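Putative sodium:solute symporter (Proteus mirabilis, PDB 5NV9) couples the inward sodium gradient to the uptake of sialic acid, chiefly N-acetylneuraminic acid, across the bacterial inner membrane. Local coordinates at residues A[103-106]-A[107-110]; A[159-162]-A[163-167]; A[322-325]-A[326-330]; A[439-442]-A[443-447]. All blocks are in the same frame, centred on the assembly; numbering follows the deposited sequence.

Contact 1 (A[103-106]-A[107-110])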
ATOM      1  N   LEU A 103     -18.080   6.294  15.107  1.00 26.36           N
ATOM      2  CA  LEU A 103     -18.846   6.886  14.014  1.00 28.68           C
ATOM      3  C   LEU A 103     -19.366   5.844  13.049  1.00 25.10           C
ATOM      4  O   LEU A 103     -20.057   6.214  12.144  1.00 27.28           O
ATOM      5  CB  LEU A 103     -18.046   7.962  13.243  1.00 29.85           C
ATOM      6  CG  LEU A 103     -17.652   9.268  13.984  1.00 32.42           C
ATOM      7  CD1 LEU A 103     -16.580  10.009  13.205  1.00 32.16           C
ATOM      8  CD2 LEU A 103     -18.818  10.195  14.267  1.00 33.56           C
ATOM      9  N   LYS A 104     -19.044   4.565  13.217  1.00 27.10           N
ATOM     10  CA  LYS A 104     -19.538   3.531  12.323  1.00 29.24           C
ATOM     11  C   LYS A 104     -19.295   3.911  10.867  1.00 28.33           C
ATOM     12  O   LYS A 104     -20.198   3.867  10.003  1.00 24.45           O
ATOM     13  CB  LYS A 104     -21.024   3.273  12.544  1.00 34.63           C
ATOM     14  CG  LYS A 104     -21.393   2.982  13.991  1.00 40.32           C
ATOM     15  CD  LYS A 104     -20.898   1.626  14.441  1.00 43.52           C
ATOM     16  CE  LYS A 104     -21.555   1.216  15.752  1.00 50.36           C
ATOM     17  NZ  LYS A 104     -20.550   0.714  16.742  1.00 49.98           N
ATOM     18  N   ILE A 105     -18.049   4.273  10.590  1.00 26.96           N
ATOM     19  CA  ILE A 105     -17.708   4.770   9.274  1.00 25.48           C
ATOM     20  C   ILE A 105     -17.772   3.659   8.250  1.00 26.65           C
ATOM     21  O   ILE A 105     -17.438   2.514   8.560  1.00 23.90           O
ATOM     22  CB  ILE A 105     -16.319   5.450   9.244  1.00 25.78           C
ATOM     23  CG1 ILE A 105     -15.187   4.519   9.650  1.00 25.56           C
ATOM     24  CG2 ILE A 105     -16.338   6.659  10.168  1.00 28.04           C
ATOM     25  CD1 ILE A 105     -13.991   4.600   8.751  1.00 27.61           C
ATOM     26  N   THR A 106     -18.192   4.016   7.038  1.00 25.04           N
ATOM     27  CA  THR A 106     -17.886   3.241   5.882  1.00 25.61           C
ATOM     28  C   THR A 106     -16.568   3.798   5.290  1.00 26.09           C
ATOM     29  O   THR A 106     -15.585   3.049   5.151  1.00 25.06           O
ATOM     30  CB  THR A 106     -19.064   3.251   4.886  1.00 25.64           C
ATOM     31  OG1 THR A 106     -20.057   2.370   5.396  1.00 27.24           O
ATOM     32  CG2 THR A 106     -18.657   2.776   3.483  1.00 24.08           C
ATOM     33  N   SER A 107     -16.532   5.110   5.068  1.00 25.35           N
ATOM     34  CA  SER A 107     -15.324   5.821   4.562  1.00 25.54           C
ATOM     35  C   SER A 107     -14.655   6.593   5.708  1.00 23.80           C
ATOM     36  O   SER A 107     -15.317   7.265   6.455  1.00 22.68           O
ATOM     37  CB  SER A 107     -15.704   6.789   3.445  1.00 24.43           C
ATOM     38  OG  SER A 107     -14.637   7.604   3.046  1.00 24.26           O
ATOM     39  N   ALA A 108     -13.346   6.506   5.795  1.00 22.20           N
ATOM     40  CA  ALA A 108     -12.567   7.270   6.780  1.00 21.44           C
ATOM     41  C   ALA A 108     -12.824   8.769   6.760  1.00 20.82           C
ATOM     42  O   ALA A 108     -12.771   9.436   7.851  1.00 20.12           O
ATOM     43  CB  ALA A 108     -11.079   7.006   6.565  1.00 20.37           C
ATOM     44  N   TYR A 109     -13.154   9.281   5.568  1.00 21.73           N
ATOM     45  CA  TYR A 109     -13.262  10.753   5.316  1.00 22.18           C
ATOM     46  C   TYR A 109     -14.542  11.346   5.937  1.00 21.63           C
ATOM     47  O   TYR A 109     -14.678  12.562   6.127  1.00 21.48           O
ATOM     48  CB  TYR A 109     -13.016  11.066   3.828  1.00 22.68           C
ATOM     49  CG  TYR A 109     -11.751  10.384   3.400  1.00 23.42           C
ATOM     50  CD1 TYR A 109     -10.521  10.689   4.025  1.00 23.39           C
ATOM     51  CD2 TYR A 109     -11.785   9.276   2.500  1.00 27.07           C
ATOM     52  CE1 TYR A 109      -9.359   9.972   3.705  1.00 24.26           C
ATOM     53  CE2 TYR A 109     -10.619   8.573   2.173  1.00 24.77           C
ATOM     54  CZ  TYR A 109      -9.421   8.886   2.801  1.00 22.26           C
ATOM     55  OH  TYR A 109      -8.283   8.155   2.501  1.00 22.39           O
ATOM     56  N   GLU A 110     -15.445  10.470   6.340  1.00 22.45           N
ATOM     57  CA  GLU A 110     -16.625  10.881   7.126  1.00 23.46           C
ATOM     58  C   GLU A 110     -16.211  11.529   8.421  1.00 21.72           C
ATOM     59  O   GLU A 110     -16.904  12.419   8.893  1.00 22.62           O
ATOM     60  CB  GLU A 110     -17.520   9.671   7.491  1.00 23.12           C
ATOM     61  CG  GLU A 110     -18.222   9.014   6.324  1.00 23.84           C
ATOM     62  CD  GLU A 110     -18.839   7.630   6.643  1.00 26.20           C
ATOM     63  OE1 GLU A 110     -19.299   7.372   7.775  1.00 27.33           O
ATOM     64  OE2 GLU A 110     -18.881   6.779   5.740  1.00 25.24           O
TER
HETATM   65  O   HOH W   1     -19.845   8.395  10.153  1.00 43.54           O
HETATM   66  O   HOH W   2     -21.351   5.913   8.100  1.00 45.61           O
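E110 folds its carboxylate back over the backbone of I105, T106 and S107, and hydrogen bonds make up most of the contact. OE2 of E110 accepts from the backbone N of T106 at 3.1 Å and from N of S107 at 3.0 Å. Both donors approach from the same face of the carboxylate plane, and the S107 bond is nearly straight at 175°. CG of E110 lies beside its own N (chi1 -68°) with the chain extended beyond it, which carries the carboxylate back to these two amides. N of Y109 makes a weak capping bond to OG of S107 at 3.4 Å; S107 and E110 form a capping box, within a type I turn closed by E110 N to S107 O.

OE1 of E110 accepts a hydrogen bond from each of two waters, which also donate to the carbonyl O of L103 and of K104. In the apolar part, CD1 of I105 rests 3.6 Å from CA of A108, the side chains no nearer than 4.4 Å (I105 CD1 to A108 CB).

K104, with positive phi, closes a Schellman motif after helix 89-102, and the box opens helix 110-115. S357 and D358 of helix 328-361 bond to E110 OE2 and S107 OG, while R40 of helix 35-40 bonds to I105 O.

Contact 2 (A[159-162]-A[163-167]); sequences IVLI and SLLCI
I159 and S163 meet on the buried side of helix 155-203, at a wider, pi-type turn spanning 160-162. N of S163 donates to O of I159 at 2.8 Å, while N of L164 adds a weak bond to the same oxygen at 3.3 Å. The next carbonyl reaches five residues on: N of L165 meets O of V160 at 3.1 Å, nearly in line with the C=O bond (174°). Packing is close here too, CB of S163 lying 3.2 Å from O of I159 and CB of C166 3.3 Å from O of I162.

The surface side is looser. CG1 of V160, anti to its own N (chi1 167°), runs beside CB of L164 at 4.1 Å, and L164 lies on the surface of the protein. CD2 of L161 and CD1 of L165 form a second side-by-side pair at 4.2 Å, lying against F15, L18 and L22 of helix 8-29.

The chemistry divides accordingly. Aliphatic pairs make the V160-L164 and L161-L165 faces, whereas S163 OG bonds to S389 and the I162 carbonyl to Q341 NE2 inside the bundle. C166 packs on S345, a sodium ligand, consistent with a second-shell place beside that site, its side chain about 7 Å from the ion.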
ATOM      1  N   ILE A 159      -1.566  -8.677 -18.085  1.00 29.16           N
ATOM      2  CA  ILE A 159      -2.453  -7.740 -17.427  1.00 30.39           C
ATOM      3  C   ILE A 159      -3.825  -8.351 -17.174  1.00 28.48           C
ATOM      4  O   ILE A 159      -4.462  -8.022 -16.158  1.00 27.89           O
ATOM      5  CB  ILE A 159      -2.556  -6.438 -18.234  1.00 29.29           C
ATOM      6  CG1 ILE A 159      -1.215  -5.741 -18.181  1.00 33.51           C
ATOM      7  CG2 ILE A 159      -3.648  -5.553 -17.707  1.00 30.80           C
ATOM      8  CD1 ILE A 159      -1.062  -4.552 -19.103  1.00 36.32           C
ATOM      9  N   VAL A 160      -4.284  -9.228 -18.091  1.00 28.35           N
ATOM     10  CA  VAL A 160      -5.541  -9.941 -17.907  1.00 27.38           C
ATOM     11  C   VAL A 160      -5.416 -10.811 -16.660  1.00 26.99           C
ATOM     12  O   VAL A 160      -6.319 -10.836 -15.839  1.00 25.98           O
ATOM     13  CB  VAL A 160      -5.894 -10.845 -19.071  1.00 25.71           C
ATOM     14  CG1 VAL A 160      -7.016 -11.756 -18.658  1.00 27.20           C
ATOM     15  CG2 VAL A 160      -6.345 -10.032 -20.265  1.00 29.88           C
ATOM     16  N   LEU A 161      -4.318 -11.557 -16.575  1.00 27.22           N
ATOM     17  CA  LEU A 161      -4.019 -12.405 -15.411  1.00 29.40           C
ATOM     18  C   LEU A 161      -3.789 -11.646 -14.087  1.00 26.89           C
ATOM     19  O   LEU A 161      -4.271 -12.067 -13.014  1.00 26.97           O
ATOM     20  CB  LEU A 161      -2.808 -13.278 -15.706  1.00 29.54           C
ATOM     21  CG  LEU A 161      -2.954 -14.319 -16.828  1.00 28.75           C
ATOM     22  CD1 LEU A 161      -1.712 -15.135 -16.815  1.00 29.12           C
ATOM     23  CD2 LEU A 161      -4.149 -15.228 -16.619  1.00 30.55           C
ATOM     24  N   ILE A 162      -3.039 -10.562 -14.128  1.00 25.37           N
ATOM     25  CA  ILE A 162      -2.794  -9.804 -12.890  1.00 25.89           C
ATOM     26  C   ILE A 162      -4.025  -8.999 -12.441  1.00 29.08           C
ATOM     27  O   ILE A 162      -4.435  -9.047 -11.262  1.00 28.51           O
ATOM     28  CB  ILE A 162      -1.597  -8.825 -13.020  1.00 24.59           C
ATOM     29  CG1 ILE A 162      -0.291  -9.576 -13.263  1.00 22.37           C
ATOM     30  CG2 ILE A 162      -1.442  -7.990 -11.764  1.00 25.70           C
ATOM     31  CD1 ILE A 162       0.760  -8.732 -13.932  1.00 22.70           C
ATOM     32  N   SER A 163      -4.593  -8.246 -13.384  1.00 31.59           N
ATOM     33  CA  SER A 163      -5.549  -7.201 -13.072  1.00 31.15           C
ATOM     34  C   SER A 163      -7.000  -7.669 -13.284  1.00 28.88           C
ATOM     35  O   SER A 163      -7.845  -7.567 -12.377  1.00 29.06           O
ATOM     36  CB  SER A 163      -5.198  -5.928 -13.879  1.00 34.87           C
ATOM     37  OG  SER A 163      -5.620  -4.768 -13.161  1.00 46.56           O
ATOM     38  N   LEU A 164      -7.299  -8.234 -14.438  1.00 29.43           N
ATOM     39  CA  LEU A 164      -8.693  -8.546 -14.744  1.00 32.88           C
ATOM     40  C   LEU A 164      -9.233  -9.604 -13.782  1.00 30.09           C
ATOM     41  O   LEU A 164     -10.306  -9.484 -13.209  1.00 31.20           O
ATOM     42  CB  LEU A 164      -8.826  -8.964 -16.206  1.00 36.28           C
ATOM     43  CG  LEU A 164     -10.142  -8.529 -16.841  1.00 47.02           C
ATOM     44  CD1 LEU A 164     -10.031  -8.734 -18.344  1.00 52.03           C
ATOM     45  CD2 LEU A 164     -11.353  -9.258 -16.263  1.00 48.90           C
ATOM     46  N   LEU A 165      -8.459 -10.646 -13.592  1.00 31.67           N
ATOM     47  CA  LEU A 165      -8.810 -11.684 -12.665  1.00 31.38           C
ATOM     48  C   LEU A 165      -8.994 -11.174 -11.239  1.00 29.52           C
ATOM     49  O   LEU A 165      -9.925 -11.608 -10.537  1.00 26.36           O
ATOM     50  CB  LEU A 165      -7.766 -12.820 -12.687  1.00 32.62           C
ATOM     51  CG  LEU A 165      -7.821 -13.758 -13.895  1.00 35.69           C
ATOM     52  CD1 LEU A 165      -6.972 -14.985 -13.586  1.00 37.94           C
ATOM     53  CD2 LEU A 165      -9.245 -14.168 -14.268  1.00 35.73           C
ATOM     54  N   CYS A 166      -8.090 -10.295 -10.804  1.00 26.94           N
ATOM     55  CA  CYS A 166      -8.229  -9.618  -9.505  1.00 24.73           C
ATOM     56  C   CYS A 166      -9.569  -8.858  -9.366  1.00 24.69           C
ATOM     57  O   CYS A 166     -10.273  -8.991  -8.342  1.00 24.47           O
ATOM     58  CB  CYS A 166      -7.066  -8.647  -9.279  1.00 26.16           C
ATOM     59  SG  CYS A 166      -7.002  -8.018  -7.596  1.00 25.58           S
ATOM     60  N   ILE A 167      -9.939  -8.132 -10.423  1.00 23.20           N
ATOM     61  CA  ILE A 167     -11.194  -7.397 -10.495  1.00 25.74           C
ATOM     62  C   ILE A 167     -12.401  -8.327 -10.298  1.00 23.79           C
ATOM     63  O   ILE A 167     -13.332  -7.960  -9.635  1.00 23.29           O
ATOM     64  CB  ILE A 167     -11.332  -6.597 -11.851  1.00 26.26           C
ATOM     65  CG1 ILE A 167     -10.373  -5.422 -11.851  1.00 26.38           C
ATOM     66  CG2 ILE A 167     -12.762  -6.102 -12.075  1.00 29.29           C
ATOM     67  CD1 ILE A 167     -10.142  -4.767 -13.195  1.00 25.89           C
TER

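Contact 3 (A[322-325]-A[326-330])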
ATOM      1  N   THR A 322      16.055 -18.296 -13.199  1.00 31.95           N
ATOM      2  CA  THR A 322      17.236 -19.002 -13.666  1.00 31.18           C
ATOM      3  C   THR A 322      17.760 -19.936 -12.619  1.00 32.27           C
ATOM      4  O   THR A 322      18.399 -20.897 -12.978  1.00 33.87           O
ATOM      5  CB  THR A 322      18.391 -18.059 -14.127  1.00 33.19           C
ATOM      6  OG1 THR A 322      18.815 -17.190 -13.054  1.00 32.09           O
ATOM      7  CG2 THR A 322      17.968 -17.228 -15.298  1.00 31.41           C
ATOM      8  N   GLU A 323      17.535 -19.679 -11.329  1.00 30.54           N
ATOM      9  CA  GLU A 323      18.181 -20.517 -10.287  1.00 30.21           C
ATOM     10  C   GLU A 323      17.283 -21.317  -9.360  1.00 31.71           C
ATOM     11  O   GLU A 323      17.797 -22.044  -8.502  1.00 33.98           O
ATOM     12  CB  GLU A 323      19.049 -19.681  -9.340  1.00 29.20           C
ATOM     13  CG  GLU A 323      20.125 -18.821  -9.996  1.00 31.63           C
ATOM     14  CD  GLU A 323      21.215 -19.566 -10.707  1.00 33.00           C
ATOM     15  OE1 GLU A 323      21.414 -20.774 -10.447  1.00 33.03           O
ATOM     16  OE2 GLU A 323      21.913 -18.903 -11.507  1.00 37.26           O
HETATM   17  N   MSE A 324      15.981 -21.110  -9.409  1.00 28.19           N
HETATM   18  CA  MSE A 324      15.109 -21.828  -8.490  1.00 28.43           C
HETATM   19  C   MSE A 324      14.522 -22.989  -9.225  1.00 27.80           C
HETATM   20  O   MSE A 324      14.270 -22.931 -10.467  1.00 31.66           O
HETATM   21  CB  MSE A 324      14.031 -20.931  -7.800  1.00 30.98           C
HETATM   22  CG  MSE A 324      14.706 -20.264  -6.622  1.00 32.40           C
HETATM   23 SE   MSE A 324      13.625 -18.744  -6.084  1.00 43.74          SE
HETATM   24  CE  MSE A 324      13.235 -19.546  -4.327  1.00 46.93           C
ATOM     25  N   PRO A 325      14.270 -24.074  -8.492  1.00 30.20           N
ATOM     26  CA  PRO A 325      13.866 -25.294  -9.240  1.00 29.57           C
ATOM     27  C   PRO A 325      12.447 -25.257  -9.684  1.00 31.38           C
ATOM     28  O   PRO A 325      11.622 -24.478  -9.155  1.00 32.79           O
ATOM     29  CB  PRO A 325      14.090 -26.426  -8.239  1.00 31.94           C
ATOM     30  CG  PRO A 325      14.135 -25.785  -6.891  1.00 31.32           C
ATOM     31  CD  PRO A 325      14.491 -24.324  -7.056  1.00 29.22           C
ATOM     32  N   ILE A 326      12.156 -26.111 -10.651  1.00 29.28           N
ATOM     33  CA  ILE A 326      10.818 -26.298 -11.145  1.00 26.82           C
ATOM     34  C   ILE A 326       9.811 -26.521  -9.971  1.00 25.22           C
ATOM     35  O   ILE A 326      10.170 -27.075  -8.891  1.00 21.26           O
ATOM     36  CB  ILE A 326      10.805 -27.459 -12.170  1.00 30.62           C
ATOM     37  CG1 ILE A 326       9.428 -27.636 -12.800  1.00 33.34           C
ATOM     38  CG2 ILE A 326      11.223 -28.776 -11.525  1.00 29.96           C
ATOM     39  CD1 ILE A 326       9.509 -28.359 -14.114  1.00 39.90           C
ATOM     40  N   GLY A 327       8.559 -26.091 -10.176  1.00 24.96           N
ATOM     41  CA  GLY A 327       7.529 -26.104  -9.098  1.00 24.65           C
ATOM     42  C   GLY A 327       7.750 -24.957  -8.106  1.00 24.98           C
ATOM     43  O   GLY A 327       6.869 -24.097  -7.906  1.00 24.23           O
ATOM     44  N   ILE A 328       8.918 -24.910  -7.479  1.00 23.38           N
ATOM     45  CA  ILE A 328       9.229 -23.803  -6.591  1.00 24.65           C
ATOM     46  C   ILE A 328       9.187 -22.439  -7.326  1.00 24.06           C
ATOM     47  O   ILE A 328       8.586 -21.478  -6.825  1.00 22.28           O
ATOM     48  CB  ILE A 328      10.543 -24.043  -5.805  1.00 23.77           C
ATOM     49  CG1 ILE A 328      10.349 -25.156  -4.778  1.00 25.93           C
ATOM     50  CG2 ILE A 328      10.953 -22.779  -5.077  1.00 25.01           C
ATOM     51  CD1 ILE A 328      11.642 -25.451  -4.015  1.00 28.34           C
ATOM     52  N   ALA A 329       9.761 -22.396  -8.525  1.00 23.05           N
ATOM     53  CA  ALA A 329       9.787 -21.220  -9.295  1.00 24.55           C
ATOM     54  C   ALA A 329       8.363 -20.712  -9.625  1.00 24.80           C
ATOM     55  O   ALA A 329       8.055 -19.498  -9.547  1.00 22.48           O
ATOM     56  CB  ALA A 329      10.637 -21.429 -10.545  1.00 27.32           C
ATOM     57  N   GLY A 330       7.471 -21.626  -9.914  1.00 23.98           N
ATOM     58  CA  GLY A 330       6.099 -21.270 -10.210  1.00 23.49           C
ATOM     59  C   GLY A 330       5.338 -20.734  -9.000  1.00 24.19           C
ATOM     60  O   GLY A 330       4.427 -19.851  -9.135  1.00 25.51           O
TER
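From M324 to P325 the backbone is extended, and it turns back at G327, whose positive phi of 76° precedes helix 328-361, so that N of A329 can donate to O of P325 at 2.9 Å. A329 N stands almost straight beyond the P325 C=O bond (167°). N of I328 makes a weak bond to O of I326, also 2.9 Å long.

Among the side chains, I328 is shared by two partners. Its CD1 touches CG of the P325 ring at 3.8 Å, the two groups crossing at a slant, and its CG2 meets CE of M324, a selenomethionine, at 4.0 Å. The M324 chain bends at chi3 (116°), which turns the methyl toward I328, and the two side chains lie roughly at right angles. CB of A329 lies 3.5 Å from O of P325. I196 and M199 of helix 155-203 pack against M324, and M199 also touches P325.

N10 of helix 8-29 accepts from N of G327 through OD1. The whole is a helix-loop-helix junction, with G327 as N-cap residue, where the periplasmic helix 315-323 passes into the transmembrane helix 328-361.

Contact 4 (A[439-442]-A[443-447])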
ATOM      1  N   GLY A 439      -5.643  25.799   5.822  1.00 21.82           N
ATOM      2  CA  GLY A 439      -4.672  24.695   5.796  1.00 21.52           C
ATOM      3  C   GLY A 439      -4.532  23.904   4.490  1.00 21.48           C
ATOM      4  O   GLY A 439      -3.421  23.717   3.984  1.00 23.28           O
ATOM      5  N   ILE A 440      -5.622  23.469   3.889  1.00 20.07           N
ATOM      6  CA  ILE A 440      -5.525  22.816   2.588  1.00 21.40           C
ATOM      7  C   ILE A 440      -4.847  23.733   1.540  1.00 20.73           C
ATOM      8  O   ILE A 440      -3.985  23.324   0.752  1.00 21.10           O
ATOM      9  CB  ILE A 440      -6.904  22.349   2.105  1.00 20.14           C
ATOM     10  CG1 ILE A 440      -7.444  21.227   3.020  1.00 20.65           C
ATOM     11  CG2 ILE A 440      -6.856  21.856   0.673  1.00 20.08           C
ATOM     12  CD1 ILE A 440      -8.946  21.067   2.996  1.00 21.71           C
ATOM     13  N   ILE A 441      -5.277  24.970   1.498  1.00 20.79           N
ATOM     14  CA  ILE A 441      -4.820  25.867   0.452  1.00 22.52           C
ATOM     15  C   ILE A 441      -3.315  26.107   0.563  1.00 21.74           C
ATOM     16  O   ILE A 441      -2.583  25.986  -0.438  1.00 22.47           O
ATOM     17  CB  ILE A 441      -5.620  27.173   0.501  1.00 22.55           C
ATOM     18  CG1 ILE A 441      -7.024  26.895  -0.032  1.00 22.89           C
ATOM     19  CG2 ILE A 441      -4.925  28.275  -0.264  1.00 24.36           C
ATOM     20  CD1 ILE A 441      -8.046  27.898   0.396  1.00 22.40           C
ATOM     21  N   VAL A 442      -2.883  26.426   1.781  1.00 21.51           N
ATOM     22  CA  VAL A 442      -1.469  26.608   2.122  1.00 22.99           C
ATOM     23  C   VAL A 442      -0.628  25.368   1.801  1.00 22.93           C
ATOM     24  O   VAL A 442       0.448  25.480   1.162  1.00 24.25           O
ATOM     25  CB  VAL A 442      -1.308  26.890   3.612  1.00 24.18           C
ATOM     26  CG1 VAL A 442       0.174  26.785   4.006  1.00 26.09           C
ATOM     27  CG2 VAL A 442      -1.830  28.302   3.920  1.00 25.98           C
ATOM     28  N   SER A 443      -1.133  24.216   2.251  1.00 21.76           N
ATOM     29  CA  SER A 443      -0.531  22.905   1.968  1.00 22.55           C
ATOM     30  C   SER A 443      -0.330  22.700   0.470  1.00 21.89           C
ATOM     31  O   SER A 443       0.772  22.374   0.033  1.00 23.85           O
ATOM     32  CB  SER A 443      -1.405  21.782   2.535  1.00 24.17           C
ATOM     33  OG  SER A 443      -0.656  20.584   2.585  1.00 32.67           O
ATOM     34  N   ILE A 444      -1.360  22.948  -0.336  1.00 22.16           N
ATOM     35  CA  ILE A 444      -1.266  22.657  -1.756  1.00 21.96           C
ATOM     36  C   ILE A 444      -0.180  23.471  -2.444  1.00 24.05           C
ATOM     37  O   ILE A 444       0.620  22.947  -3.233  1.00 23.21           O
ATOM     38  CB  ILE A 444      -2.613  22.822  -2.464  1.00 23.37           C
ATOM     39  CG1 ILE A 444      -3.517  21.608  -2.136  1.00 23.26           C
ATOM     40  CG2 ILE A 444      -2.427  22.977  -3.972  1.00 22.84           C
ATOM     41  CD1 ILE A 444      -4.950  21.862  -2.543  1.00 23.78           C
ATOM     42  N   ILE A 445      -0.157  24.755  -2.121  1.00 23.38           N
ATOM     43  CA  ILE A 445       0.806  25.656  -2.649  1.00 24.12           C
ATOM     44  C   ILE A 445       2.231  25.278  -2.235  1.00 22.77           C
ATOM     45  O   ILE A 445       3.205  25.418  -3.026  1.00 23.93           O
ATOM     46  CB  ILE A 445       0.487  27.090  -2.153  1.00 24.02           C
ATOM     47  CG1 ILE A 445      -0.751  27.642  -2.838  1.00 26.52           C
ATOM     48  CG2 ILE A 445       1.648  28.002  -2.418  1.00 26.22           C
ATOM     49  CD1 ILE A 445      -1.216  28.986  -2.278  1.00 29.16           C
ATOM     50  N   ALA A 446       2.371  24.864  -0.982  1.00 21.70           N
ATOM     51  CA  ALA A 446       3.663  24.554  -0.453  1.00 19.76           C
ATOM     52  C   ALA A 446       4.223  23.306  -1.117  1.00 20.99           C
ATOM     53  O   ALA A 446       5.413  23.302  -1.452  1.00 18.26           O
ATOM     54  CB  ALA A 446       3.607  24.359   1.054  1.00 19.39           C
ATOM     55  N   VAL A 447       3.374  22.290  -1.296  1.00 19.63           N
ATOM     56  CA  VAL A 447       3.809  21.051  -1.932  1.00 22.28           C
ATOM     57  C   VAL A 447       4.123  21.243  -3.408  1.00 23.10           C
ATOM     58  O   VAL A 447       5.087  20.631  -3.890  1.00 23.98           O
ATOM     59  CB  VAL A 447       2.858  19.820  -1.717  1.00 21.40           C
ATOM     60  CG1 VAL A 447       2.599  19.651  -0.237  1.00 22.89           C
ATOM     61  CG2 VAL A 447       1.525  19.926  -2.451  1.00 23.26           C
TER
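CG2 of I440 stands anti to its own N, while CG1 of I444 stands beside its N (chi1 -76°) and continues extended to CD1 (chi2 167°); these settings bring I440 CG2 and I444 CD1 to 3.7 Å. The two side chains run alongside each other and point the same way. I441 and I445 repeat the pairing one residue on, more loosely, with CG2 of I441 at 4.3 Å from CD1 of I445.

Beneath them the backbone is regular. Four successive i to i+4 hydrogen bonds run from N of S443 to O of G439, from I444 to I440, from I445 to I441 and from A446 to V442. The longest, I445 N to I441 O, measures 3.2 Å.

S443 is buried, and its OG bonds to the carbonyl of G465 on helix 459-475, so its hydroxyl is satisfied by the neighbouring helix. I440 and I444 pack on F123 of helix 118-151, whereas I441 and I445 lie on the surface, where a dodecyl maltoside molecule touches I441. Successive i to i+4 bonds, with one face against protein and another on the surface, touched by detergent at I441, mark a peripheral transmembrane alpha helix, here 433-452.

Overall arrangement
All four contacts are local and follow one another along the chain; none nests in or crosses another. Contact 1 closes the cytoplasmic turn between helices 89-102 and 110-115. Contact 2 comes next, within the transmembrane part of helix 155-203, its centre about 29 Å from that of contact 1. Contact 3 closes the periplasmic turn before helix 328-361, whose far end returns to contact 1 through S357 and D358 and whose middle packs on contact 2 through S345. Contacts 1 and 3 lie on opposite sides of the chain's centre, about 45 Å apart between centres. Contact 4, in helix 433-452, shares helix 118-151 as a neighbour with contacts 1 and 2.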